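Local coordinates for endoglycosidase (Bacteroides thetaiotaomicron, PDB 6Q64), which probably hydrolyses glycosidic bonds in complex N-glycans, as a glycoside hydrolase of family 18 built on a TIM barrel, at residues V71-F77 and V98-W104; A170-D175 and T219-L224; N201-S206 and L239-T244; R229-G235 and V248-Q254. The protein carries 1 engineered substitution. All coordinates share one frame; numbering follows the deposited sequence.

Interaction 1. Residues V71-F77 and V98-W104; sequences VKGFGWF and VDFVSLW
Gly73 O takes the backbone N of Asp99 at 2.8 Å and, more weakly, that of Phe100; from there the strands around 72-76 and 100-102 run on side by side in the same direction, 17° apart. Further along, Ser102 N gives to Gly75 O and Ser102 O receives Phe77 N, each bond 2.9 Å long, so that Ser102 bridges the two residues flanking Trp76. One side chain joins this backbone network: Asp99 OD2 uses its anti lone pair to accept Gly73 N at 3.0 Å. The same oxygen also bonds His70, and Asp99 OD1 makes a salt bridge with Arg66, so both carboxylate oxygens are pinned.

The aromatic contacts lie on one side of the strands. With CG lodged between its backbone N and carbonyl carbon (chi1 77°), Phe100 bends its ring back toward the first strand, where it meets the Phe74 ring obliquely, the planes inclined at 45° and the centroids 4.8 Å apart. Ser102 reaches two rings. Its OG lies at the edge of Phe74, 3.6 Å from CE1, and is itself hydrogen-bonded to Asp186, while its CB sits 3.3 Å from Trp76 CD1. A separate apolar contact brings Phe77 CB to 3.7 Å from Val101 CG1.

These are the first and second strands of an eight-stranded parallel sheet whose order places them at its two ends. Their pairing therefore closes the TIM barrel, and Ser102 meets in Asp186 a residue of the acidic sequence motif on the fourth strand that characterises glycoside hydrolase family 18.

Interaction 2. Residues A170-D175 and T219-L224; sequences ANAICD and TLSARL
Arg223 lays its guanidinium across Cys174 and ends between Asn171 and Asp175. Cys174 CB is set over one face of the group, 3.4 Å from NE and offset toward the rim, while the two side-chain oxygens that take its N-H groups, Asn171 OD1 and Asp175 OD1, lie in its plane. NH1 points almost straight at Asp175 OD1, 2.9 Å away, and meets the anti lone pair of that oxygen; the carboxylate itself is turned 67° against the guanidinium. NH2 gives to Asn171 OD1 at 3.2 Å, although it approaches the amide oxygen tilted from the carbonyl plane. Glu178, one turn beyond Asp175 in helix 162-179, takes NE in a second salt bridge.

Helices 162-179 and 211-224 follow the third and fourth strands of the TIM barrel and pack next to each other on its outside, both running the same way at 35° with their segment axes 9.3 Å apart. Were Arg223 an alanine, Asp175 and Glu178 would probably lose their shared positive mate, and Asn171 OD1 this donor.

Deeper in, Leu220 CD2 rests against both Ala170 O and Cys174 SG, 3.7 Å from the sulfur, and also reaches Ile173 CG2. Cys174 holds SG anti to its carbonyl carbon (chi1 -69°), which brings the sulfur against both this methyl and Arg223 CB. Where the helices come closest, Ala170 CB abuts Thr219 CB at 3.9 Å. The threonine crosses Asn171 at about a right angle, its CG2 3.7 Å from OD1 of that amide, while its OG1 turns back to Val215 O in its own helix.

Interaction 3. Residues N201-S206 and L239-T244; sequences NYQTIS and LLSTET
Ile205 and Leu240 face each other in a single backbone bridge, and the isoleucine side chain can be traced outward from it. CB starts 3.9 Å from Leu239 O. CG2 heads toward Thr244 and comes within 4.2 Å of its CG2. The other branch, CG1, stands anti to the carbonyl carbon (chi1 -50°) and passes alongside Leu239 O. Its tip, CD1, stays 3.9 Å from Leu239 O and touches Leu240 CD2 at 4.1 Å. Met213, Gln214 and Ile217 of helix 211-224 also pack on this side chain, as does Tyr189.

The backbone of Ile205 is held at both ends. Its N gives to Leu239 O at 2.8 Å, and its O accepts Ser241 N at 3.1 Å. Ser241 OG adds a weak bond to that same oxygen. Toward the start of 201-206, Leu239 lays its CD2 3.3 Å from Tyr202 O, just after Asn201, whose OD1 receives Gln203 N in an Asx turn.

Segment 201-206 is loop after the fourth barrel strand; 239-244 follows the fifth and runs into the short helix 242-245. Ser241 is the N-cap of that helix: with OG between its backbone N and carbonyl carbon (chi1 72°), the hydroxyl can reach Thr244 N and accept it at 3.1 Å. One hydroxyl thus serves two ends, accepting from an amide in the first turn of the helix while giving weakly to Ile205 O. The polar atoms here are mainly backbone groups, and this chemistry probably fixes the start of the helix and the 201-206 loop together.

Interaction 4. Residues R229-G235 and V248-Q254; sequences RMLVMDG and VDHYIYQ
Val232 touches two neighbours with its two methyls: CG1 meets Ile252 CD1 at 3.4 Å, and CG2 meets His250 CB at 3.6 Å, lying in the plane of the imidazole at its edge. Met230, a selenomethionine, bends at chi3 and also comes to that ring, its CE 3.3 Å from His250 ND1. Turned to the other side, Val248 spreads its branches, CG1 to Met233 CB and CG2 to Leu231 CD2.

Strands 230-235 and 251-254, parallel and 20° apart, are the fifth and sixth of the TIM barrel, joined by a beta-alpha-beta crossover through helix 242-245. Val232 and Ile252 face the barrel interior, where Phe74 and Asp186 also touch Ile252, whereas Leu231 packs outward against helix 211-224. Backbone bonds run from Asp249 N to Leu231 O, from Met233 N to His250 O and from Ile252 N to Met233 O.

At one end, Asp249 OD2 uses its anti lone pair to accept Leu231 N at 2.9 Å, while Arg225 holds OD1 in a salt bridge. At the other, Gln254 bends at chi2 (92°) and gives NE2 to Asp234 OD1 at 2.9 Å, the amide turned 61° against the carboxylate. A leucine in place of Gln254 has no NE2 to give, so Asp234 OD1 would lack this donor and its carboxylate would probably be freer to turn. Beside that amide, Gly235 CA lies 3.4 Å from Gln254 OE1.

In the fold
From the N terminus, interaction 1 comes first: it closes a loop lacking helix and strand and seals the barrel by joining its first and second strands. Interaction 2 then spans the fourth strand to pair the helices after strands three and four. Interaction 3 crosses it along the chain, starting in the loop between the fourth strand and helix 211-224 and ending past the fifth strand. Interaction 4 crosses interaction 3 in turn and joins strands five and six. In space, interaction 4 is the hub: Phe100 meets Met230, Leu220 meets Leu231, and Leu240 meets Met233 and Val248. Interactions 1 and 2 stay about 12 Å apart at their nearest atoms.

Interaction 1. Residues V71-F77 and V98-W104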
# COMPACT_ATOMS: atom_id res chain seq x y z
N VAL A 71 -8.70 7.58 8.72
CA VAL A 71 -7.33 7.64 8.15
C VAL A 71 -6.77 6.22 8.17
O VAL A 71 -6.43 5.76 9.25
CB VAL A 71 -6.43 8.58 8.94
CG1 VAL A 71 -5.05 8.57 8.34
CG2 VAL A 71 -7.00 9.97 9.02
N LYS A 72 -6.75 5.55 7.03
CA LYS A 72 -6.18 4.21 6.86
C LYS A 72 -4.71 4.25 7.24
O LYS A 72 -4.08 5.33 7.13
CB LYS A 72 -6.37 3.70 5.44
CG LYS A 72 -7.77 3.17 5.19
CD LYS A 72 -7.98 2.61 3.81
CE LYS A 72 -9.44 2.31 3.59
NZ LYS A 72 -9.62 1.48 2.38
N GLY A 73 -4.21 3.13 7.75
CA GLY A 73 -2.79 2.94 8.07
C GLY A 73 -2.23 1.92 7.12
O GLY A 73 -2.91 0.89 6.94
N PHE A 74 -1.09 2.23 6.52
CA PHE A 74 -0.47 1.43 5.45
C PHE A 74 1.05 1.41 5.69
O PHE A 74 1.59 2.22 6.47
CB PHE A 74 -0.87 2.04 4.11
CG PHE A 74 0.03 1.69 2.94
CD1 PHE A 74 -0.19 0.55 2.19
CD2 PHE A 74 1.10 2.50 2.61
CE1 PHE A 74 0.65 0.21 1.15
CE2 PHE A 74 1.94 2.16 1.57
CZ PHE A 74 1.72 1.01 0.85
N GLY A 75 1.75 0.51 5.01
CA GLY A 75 3.21 0.64 4.86
C GLY A 75 3.75 -0.40 3.90
O GLY A 75 3.04 -1.39 3.55
N TRP A 76 5.05 -0.25 3.63
CA TRP A 76 5.88 -1.25 2.93
C TRP A 76 6.61 -2.08 3.98
O TRP A 76 7.61 -1.58 4.51
CB TRP A 76 6.81 -0.55 1.94
CG TRP A 76 6.06 -0.07 0.74
CD1 TRP A 76 5.53 -0.83 -0.25
CD2 TRP A 76 5.69 1.29 0.46
NE1 TRP A 76 4.86 -0.04 -1.14
CE2 TRP A 76 4.95 1.26 -0.74
CE3 TRP A 76 5.93 2.52 1.08
CZ2 TRP A 76 4.45 2.43 -1.32
CZ3 TRP A 76 5.43 3.67 0.51
CH2 TRP A 76 4.70 3.61 -0.67
N PHE A 77 6.11 -3.29 4.22
CA PHE A 77 6.61 -4.29 5.21
C PHE A 77 7.71 -5.17 4.62
O PHE A 77 7.44 -6.08 3.78
CB PHE A 77 5.44 -5.16 5.67
CG PHE A 77 5.70 -5.99 6.90
CD1 PHE A 77 6.25 -5.44 8.04
CD2 PHE A 77 5.35 -7.33 6.93
CE1 PHE A 77 6.47 -6.21 9.17
CE2 PHE A 77 5.56 -8.10 8.07
CZ PHE A 77 6.13 -7.54 9.17
N VAL A 98 -3.36 -0.71 11.57
CA VAL A 98 -2.92 -0.90 10.16
C VAL A 98 -4.02 -1.60 9.37
O VAL A 98 -4.39 -2.70 9.76
CB VAL A 98 -1.62 -1.71 10.12
CG1 VAL A 98 -1.42 -2.34 8.78
CG2 VAL A 98 -0.42 -0.84 10.49
N ASP A 99 -4.47 -1.02 8.25
CA ASP A 99 -5.59 -1.54 7.42
C ASP A 99 -5.08 -2.49 6.35
O ASP A 99 -5.74 -3.53 6.14
CB ASP A 99 -6.34 -0.41 6.73
CG ASP A 99 -7.08 0.38 7.78
OD1 ASP A 99 -8.06 -0.16 8.29
OD2 ASP A 99 -6.62 1.46 8.12
N PHE A 100 -3.96 -2.15 5.71
CA PHE A 100 -3.35 -3.02 4.68
C PHE A 100 -1.87 -2.68 4.51
O PHE A 100 -1.39 -1.67 5.00
CB PHE A 100 -4.11 -2.91 3.35
CG PHE A 100 -3.84 -1.66 2.54
CD1 PHE A 100 -4.41 -0.45 2.89
CD2 PHE A 100 -3.02 -1.70 1.42
CE1 PHE A 100 -4.17 0.69 2.14
CE2 PHE A 100 -2.77 -0.56 0.68
CZ PHE A 100 -3.35 0.64 1.02
N VAL A 101 -1.18 -3.49 3.73
CA VAL A 101 0.29 -3.41 3.67
C VAL A 101 0.74 -3.90 2.30
O VAL A 101 0.04 -4.75 1.68
CB VAL A 101 0.82 -4.24 4.86
CG1 VAL A 101 1.90 -5.23 4.50
CG2 VAL A 101 1.25 -3.36 6.04
N SER A 102 1.84 -3.35 1.84
CA SER A 102 2.56 -3.81 0.63
C SER A 102 3.84 -4.51 1.06
O SER A 102 4.58 -3.92 1.87
CB SER A 102 2.82 -2.67 -0.29
OG SER A 102 1.66 -2.39 -1.06
N LEU A 103 4.07 -5.71 0.52
CA LEU A 103 5.20 -6.59 0.88
C LEU A 103 6.41 -6.22 0.02
O LEU A 103 6.56 -6.77 -1.09
CB LEU A 103 4.76 -8.04 0.68
CG LEU A 103 3.50 -8.41 1.44
CD1 LEU A 103 2.93 -9.73 0.96
CD2 LEU A 103 3.76 -8.45 2.93
N TRP A 104 7.26 -5.34 0.56
CA TRP A 104 8.60 -5.01 0.02
C TRP A 104 9.47 -6.28 0.02
O TRP A 104 9.86 -6.75 1.12
CB TRP A 104 9.28 -3.87 0.79
CG TRP A 104 10.49 -3.36 0.08
CD1 TRP A 104 11.80 -3.71 0.31
CD2 TRP A 104 10.50 -2.46 -1.05
NE1 TRP A 104 12.62 -3.06 -0.58
CE2 TRP A 104 11.86 -2.30 -1.42
CE3 TRP A 104 9.51 -1.78 -1.77
CZ2 TRP A 104 12.23 -1.47 -2.49
CZ3 TRP A 104 9.88 -0.96 -2.82
CH2 TRP A 104 11.23 -0.80 -3.17

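Interaction 2. Residues A170-D175 and T219-L224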
# COMPACT_ATOMS: atom_id res chain seq x y z
N ALA A 170 -0.35 -9.60 -16.95
CA ALA A 170 -1.29 -9.21 -15.88
C ALA A 170 -2.00 -10.44 -15.32
O ALA A 170 -2.19 -10.51 -14.11
CB ALA A 170 -2.28 -8.21 -16.42
N ASN A 171 -2.43 -11.35 -16.19
CA ASN A 171 -3.23 -12.51 -15.74
C ASN A 171 -2.35 -13.38 -14.84
O ASN A 171 -2.92 -14.11 -13.99
CB ASN A 171 -3.83 -13.29 -16.92
CG ASN A 171 -5.21 -12.78 -17.30
OD1 ASN A 171 -6.05 -12.51 -16.44
ND2 ASN A 171 -5.43 -12.63 -18.59
N ALA A 172 -1.02 -13.30 -15.05
CA ALA A 172 0.01 -14.10 -14.34
C ALA A 172 0.22 -13.48 -12.97
O ALA A 172 0.36 -14.22 -11.99
CB ALA A 172 1.31 -14.12 -15.11
N ILE A 173 0.21 -12.16 -12.92
CA ILE A 173 0.24 -11.45 -11.62
C ILE A 173 -0.94 -11.97 -10.80
O ILE A 173 -0.69 -12.49 -9.71
CB ILE A 173 0.24 -9.94 -11.84
CG1 ILE A 173 1.47 -9.53 -12.66
CG2 ILE A 173 0.14 -9.21 -10.51
CD1 ILE A 173 1.87 -8.07 -12.54
N CYS A 174 -2.16 -11.92 -11.34
CA CYS A 174 -3.40 -12.38 -10.64
C CYS A 174 -3.25 -13.84 -10.26
O CYS A 174 -3.46 -14.17 -9.10
CB CYS A 174 -4.66 -12.24 -11.49
SG CYS A 174 -5.12 -10.51 -11.78
N ASP A 175 -2.90 -14.69 -11.22
CA ASP A 175 -2.53 -16.09 -10.90
C ASP A 175 -1.84 -16.08 -9.55
O ASP A 175 -2.38 -16.66 -8.60
CB ASP A 175 -1.54 -16.69 -11.90
CG ASP A 175 -2.19 -17.16 -13.17
OD1 ASP A 175 -3.46 -17.12 -13.24
OD2 ASP A 175 -1.44 -17.55 -14.08
N THR A 219 -7.17 -5.34 -16.96
CA THR A 219 -7.13 -6.82 -16.80
C THR A 219 -6.99 -7.20 -15.32
O THR A 219 -7.66 -8.16 -14.90
CB THR A 219 -5.98 -7.50 -17.54
OG1 THR A 219 -5.92 -7.07 -18.90
CG2 THR A 219 -6.12 -9.01 -17.50
N LEU A 220 -6.16 -6.49 -14.56
CA LEU A 220 -6.09 -6.65 -13.09
C LEU A 220 -7.46 -6.33 -12.46
O LEU A 220 -7.95 -7.19 -11.75
CB LEU A 220 -4.98 -5.77 -12.53
CG LEU A 220 -3.58 -6.13 -13.01
CD1 LEU A 220 -2.56 -5.07 -12.63
CD2 LEU A 220 -3.17 -7.48 -12.46
N SER A 221 -8.08 -5.17 -12.73
CA SER A 221 -9.42 -4.86 -12.16
C SER A 221 -10.42 -5.96 -12.51
O SER A 221 -11.11 -6.42 -11.60
CB SER A 221 -9.96 -3.49 -12.53
OG SER A 221 -9.95 -2.63 -11.38
N ALA A 222 -10.48 -6.38 -13.77
CA ALA A 222 -11.54 -7.30 -14.26
C ALA A 222 -11.52 -8.52 -13.35
O ALA A 222 -12.59 -9.08 -13.04
CB ALA A 222 -11.33 -7.69 -15.70
N ARG A 223 -10.31 -8.89 -12.94
CA ARG A 223 -10.07 -10.18 -12.26
C ARG A 223 -10.21 -9.99 -10.76
O ARG A 223 -11.05 -10.67 -10.15
CB ARG A 223 -8.72 -10.78 -12.64
CG ARG A 223 -8.81 -12.30 -12.66
CD ARG A 223 -7.70 -12.97 -13.42
NE ARG A 223 -7.26 -14.13 -12.66
CZ ARG A 223 -6.26 -14.92 -13.01
NH1 ARG A 223 -5.92 -15.94 -12.24
NH2 ARG A 223 -5.59 -14.68 -14.13
N LEU A 224 -9.44 -9.09 -10.17
CA LEU A 224 -9.33 -9.10 -8.70
C LEU A 224 -10.33 -8.12 -8.06
O LEU A 224 -10.54 -8.21 -6.83
CB LEU A 224 -7.85 -8.94 -8.30
CG LEU A 224 -7.11 -7.74 -8.85
CD1 LEU A 224 -7.83 -6.52 -8.38
CD2 LEU A 224 -5.65 -7.71 -8.40

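Interaction 3. Residues N201-S206 and L239-T244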
# COMPACT_ATOMS: atom_id res chain seq x y z
N ASN A 201 5.70 4.99 -19.18
CA ASN A 201 6.08 6.22 -19.93
C ASN A 201 5.40 7.42 -19.25
O ASN A 201 4.53 7.21 -18.33
CB ASN A 201 5.65 6.16 -21.39
CG ASN A 201 4.14 6.06 -21.53
OD1 ASN A 201 3.39 6.36 -20.59
ND2 ASN A 201 3.68 5.61 -22.67
N TYR A 202 5.70 8.61 -19.79
CA TYR A 202 5.37 9.94 -19.22
C TYR A 202 3.87 10.19 -19.19
O TYR A 202 3.49 11.09 -18.41
CB TYR A 202 6.05 11.06 -20.02
CG TYR A 202 5.68 11.13 -21.49
CD1 TYR A 202 6.43 10.45 -22.45
CD2 TYR A 202 4.61 11.91 -21.93
CE1 TYR A 202 6.09 10.52 -23.80
CE2 TYR A 202 4.27 11.99 -23.27
CZ TYR A 202 5.01 11.29 -24.21
OH TYR A 202 4.67 11.38 -25.53
N GLN A 203 3.06 9.45 -19.97
CA GLN A 203 1.72 9.93 -20.42
C GLN A 203 0.57 9.40 -19.56
O GLN A 203 0.74 8.39 -18.85
CB GLN A 203 1.53 9.71 -21.94
CG GLN A 203 1.24 8.30 -22.44
CD GLN A 203 1.57 8.21 -23.92
OE1 GLN A 203 1.97 9.19 -24.53
NE2 GLN A 203 1.42 7.04 -24.52
N THR A 204 -0.55 10.13 -19.60
CA THR A 204 -1.84 9.73 -19.00
C THR A 204 -2.16 8.31 -19.44
O THR A 204 -2.00 8.02 -20.62
CB THR A 204 -3.00 10.64 -19.43
OG1 THR A 204 -2.56 11.93 -19.05
CG2 THR A 204 -4.32 10.41 -18.72
N ILE A 205 -2.63 7.50 -18.50
CA ILE A 205 -3.12 6.12 -18.76
C ILE A 205 -4.61 6.21 -19.07
O ILE A 205 -5.41 6.55 -18.17
CB ILE A 205 -2.77 5.19 -17.57
CG1 ILE A 205 -1.29 5.29 -17.18
CG2 ILE A 205 -3.13 3.74 -17.89
CD1 ILE A 205 -1.06 5.00 -15.72
N SER A 206 -4.95 5.88 -20.32
CA SER A 206 -6.28 6.00 -20.96
C SER A 206 -6.14 5.43 -22.36
O SER A 206 -5.06 5.49 -22.92
CB SER A 206 -6.77 7.42 -21.08
OG SER A 206 -6.03 8.11 -22.07
N LEU A 239 -0.78 10.13 -13.05
CA LEU A 239 -0.86 9.83 -14.50
C LEU A 239 -2.11 9.00 -14.81
O LEU A 239 -2.36 8.72 -15.99
CB LEU A 239 0.39 9.04 -14.89
CG LEU A 239 1.68 9.83 -14.73
CD1 LEU A 239 2.91 8.96 -14.98
CD2 LEU A 239 1.66 11.01 -15.68
N LEU A 240 -2.86 8.58 -13.81
CA LEU A 240 -4.14 7.90 -14.10
C LEU A 240 -5.11 8.91 -14.76
O LEU A 240 -5.24 10.04 -14.27
CB LEU A 240 -4.71 7.27 -12.82
CG LEU A 240 -4.00 6.00 -12.32
CD1 LEU A 240 -4.42 5.66 -10.90
CD2 LEU A 240 -4.27 4.80 -13.21
N SER A 241 -5.76 8.52 -15.86
CA SER A 241 -6.95 9.24 -16.38
C SER A 241 -8.07 9.18 -15.33
O SER A 241 -8.06 8.27 -14.54
CB SER A 241 -7.42 8.67 -17.67
OG SER A 241 -8.03 7.40 -17.48
N THR A 242 -8.98 10.14 -15.36
CA THR A 242 -10.17 10.21 -14.47
C THR A 242 -10.82 8.82 -14.46
O THR A 242 -11.05 8.26 -13.38
CB THR A 242 -11.11 11.34 -14.91
OG1 THR A 242 -10.47 12.61 -15.03
CG2 THR A 242 -12.23 11.61 -13.93
N GLU A 243 -11.11 8.27 -15.64
CA GLU A 243 -11.91 7.03 -15.76
C GLU A 243 -11.11 5.87 -15.21
O GLU A 243 -11.69 5.03 -14.51
CB GLU A 243 -12.31 6.74 -17.20
CG GLU A 243 -13.55 7.48 -17.64
CD GLU A 243 -14.68 7.43 -16.62
OE1 GLU A 243 -15.12 6.28 -16.31
OE2 GLU A 243 -15.07 8.54 -16.11
N THR A 244 -9.83 5.79 -15.59
CA THR A 244 -8.93 4.67 -15.23
C THR A 244 -8.72 4.72 -13.70
O THR A 244 -8.74 3.67 -13.04
CB THR A 244 -7.65 4.72 -16.08
OG1 THR A 244 -7.93 4.85 -17.48
CG2 THR A 244 -6.83 3.47 -15.92

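Interaction 4. Residues R229-G235 and V248-Q254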
# COMPACT_ATOMS: atom_id res chain seq x y z
N ARG A 229 -10.63 -8.18 -3.93
CA ARG A 229 -9.20 -7.75 -3.81
C ARG A 229 -9.01 -6.30 -4.28
O ARG A 229 -9.89 -5.70 -4.89
CB ARG A 229 -8.29 -8.71 -4.57
CG ARG A 229 -8.24 -10.07 -3.91
CD ARG A 229 -7.28 -11.04 -4.54
NE ARG A 229 -8.06 -12.25 -4.79
CZ ARG A 229 -7.99 -13.39 -4.12
NH1 ARG A 229 -7.14 -13.54 -3.11
NH2 ARG A 229 -8.77 -14.39 -4.47
N MSE A 230 -7.81 -5.80 -4.05
CA MSE A 230 -7.47 -4.40 -4.18
C MSE A 230 -6.47 -4.21 -5.31
O MSE A 230 -5.55 -5.01 -5.47
CB MSE A 230 -6.78 -3.93 -2.90
CG MSE A 230 -7.70 -3.35 -1.83
SE MSE A 230 -6.50 -2.89 -0.33
CE MSE A 230 -5.92 -1.07 -0.69
N LEU A 231 -6.63 -3.11 -6.05
CA LEU A 231 -5.56 -2.66 -6.92
C LEU A 231 -5.19 -1.25 -6.50
O LEU A 231 -6.08 -0.51 -6.13
CB LEU A 231 -5.99 -2.69 -8.39
CG LEU A 231 -4.95 -2.14 -9.37
CD1 LEU A 231 -3.63 -2.89 -9.26
CD2 LEU A 231 -5.46 -2.20 -10.80
N VAL A 232 -3.91 -0.91 -6.62
CA VAL A 232 -3.31 0.26 -5.93
C VAL A 232 -2.07 0.67 -6.71
O VAL A 232 -1.40 -0.17 -7.32
CB VAL A 232 -3.03 -0.16 -4.47
CG1 VAL A 232 -1.62 0.17 -3.99
CG2 VAL A 232 -4.09 0.39 -3.53
N MSE A 233 -1.74 1.96 -6.68
CA MSE A 233 -0.67 2.46 -7.53
C MSE A 233 0.13 3.49 -6.74
O MSE A 233 -0.45 4.35 -6.06
CB MSE A 233 -1.27 3.00 -8.83
CG MSE A 233 -0.46 4.08 -9.56
SE MSE A 233 -0.55 4.05 -11.56
CE MSE A 233 0.49 5.66 -11.68
N ASP A 234 1.45 3.41 -6.79
CA ASP A 234 2.23 4.32 -5.97
C ASP A 234 3.31 4.97 -6.82
O ASP A 234 3.71 4.39 -7.86
CB ASP A 234 2.83 3.60 -4.75
CG ASP A 234 4.09 2.81 -5.07
OD1 ASP A 234 5.20 3.44 -5.09
OD2 ASP A 234 3.95 1.59 -5.35
N GLY A 235 3.79 6.11 -6.37
CA GLY A 235 4.83 6.86 -7.11
C GLY A 235 4.19 7.98 -7.90
O GLY A 235 4.13 9.09 -7.38
N VAL A 248 -8.66 1.88 -9.66
CA VAL A 248 -7.56 1.86 -8.67
C VAL A 248 -8.03 2.39 -7.31
O VAL A 248 -8.51 3.52 -7.22
CB VAL A 248 -6.40 2.69 -9.22
CG1 VAL A 248 -5.35 2.94 -8.17
CG2 VAL A 248 -5.83 2.00 -10.43
N ASP A 249 -7.84 1.59 -6.26
CA ASP A 249 -8.52 1.79 -4.97
C ASP A 249 -7.79 2.87 -4.17
O ASP A 249 -8.47 3.54 -3.35
CB ASP A 249 -8.66 0.44 -4.27
CG ASP A 249 -9.51 -0.55 -5.06
OD1 ASP A 249 -10.67 -0.21 -5.34
OD2 ASP A 249 -8.98 -1.62 -5.42
N HIS A 250 -6.48 3.07 -4.37
CA HIS A 250 -5.73 4.14 -3.66
C HIS A 250 -4.59 4.68 -4.52
O HIS A 250 -3.98 3.91 -5.28
CB HIS A 250 -5.06 3.68 -2.35
CG HIS A 250 -6.02 3.45 -1.24
ND1 HIS A 250 -6.53 2.21 -0.99
CD2 HIS A 250 -6.62 4.29 -0.37
CE1 HIS A 250 -7.41 2.28 0.01
NE2 HIS A 250 -7.48 3.55 0.39
N TYR A 251 -4.33 5.97 -4.34
CA TYR A 251 -3.23 6.72 -4.98
C TYR A 251 -2.18 6.92 -3.90
O TYR A 251 -2.48 7.63 -2.91
CB TYR A 251 -3.78 8.03 -5.56
CG TYR A 251 -5.15 7.93 -6.21
CD1 TYR A 251 -5.45 6.93 -7.10
CD2 TYR A 251 -6.15 8.83 -5.92
CE1 TYR A 251 -6.70 6.80 -7.67
CE2 TYR A 251 -7.41 8.71 -6.48
CZ TYR A 251 -7.69 7.71 -7.37
OH TYR A 251 -8.92 7.58 -7.95
N ILE A 252 -1.02 6.29 -4.02
CA ILE A 252 -0.04 6.25 -2.89
C ILE A 252 1.18 7.03 -3.31
O ILE A 252 1.81 6.66 -4.34
CB ILE A 252 0.33 4.81 -2.48
CG1 ILE A 252 -0.91 3.93 -2.31
CG2 ILE A 252 1.20 4.83 -1.24
CD1 ILE A 252 -0.60 2.56 -1.76
N TYR A 253 1.49 8.06 -2.55
CA TYR A 253 2.62 8.96 -2.88
C TYR A 253 3.72 8.77 -1.84
O TYR A 253 3.45 8.62 -0.65
CB TYR A 253 2.16 10.41 -3.00
CG TYR A 253 1.07 10.71 -4.00
CD1 TYR A 253 -0.25 10.45 -3.71
CD2 TYR A 253 1.33 11.30 -5.21
CE1 TYR A 253 -1.26 10.75 -4.60
CE2 TYR A 253 0.33 11.59 -6.13
CZ TYR A 253 -0.97 11.33 -5.82
OH TYR A 253 -2.00 11.66 -6.66
N GLN A 254 4.94 8.78 -2.35
CA GLN A 254 6.19 8.91 -1.60
C GLN A 254 6.40 10.38 -1.28
O GLN A 254 7.18 11.00 -1.97
CB GLN A 254 7.33 8.37 -2.46
CG GLN A 254 7.43 6.87 -2.47
CD GLN A 254 6.68 6.19 -3.59
OE1 GLN A 254 7.17 6.07 -4.71
NE2 GLN A 254 5.52 5.66 -3.26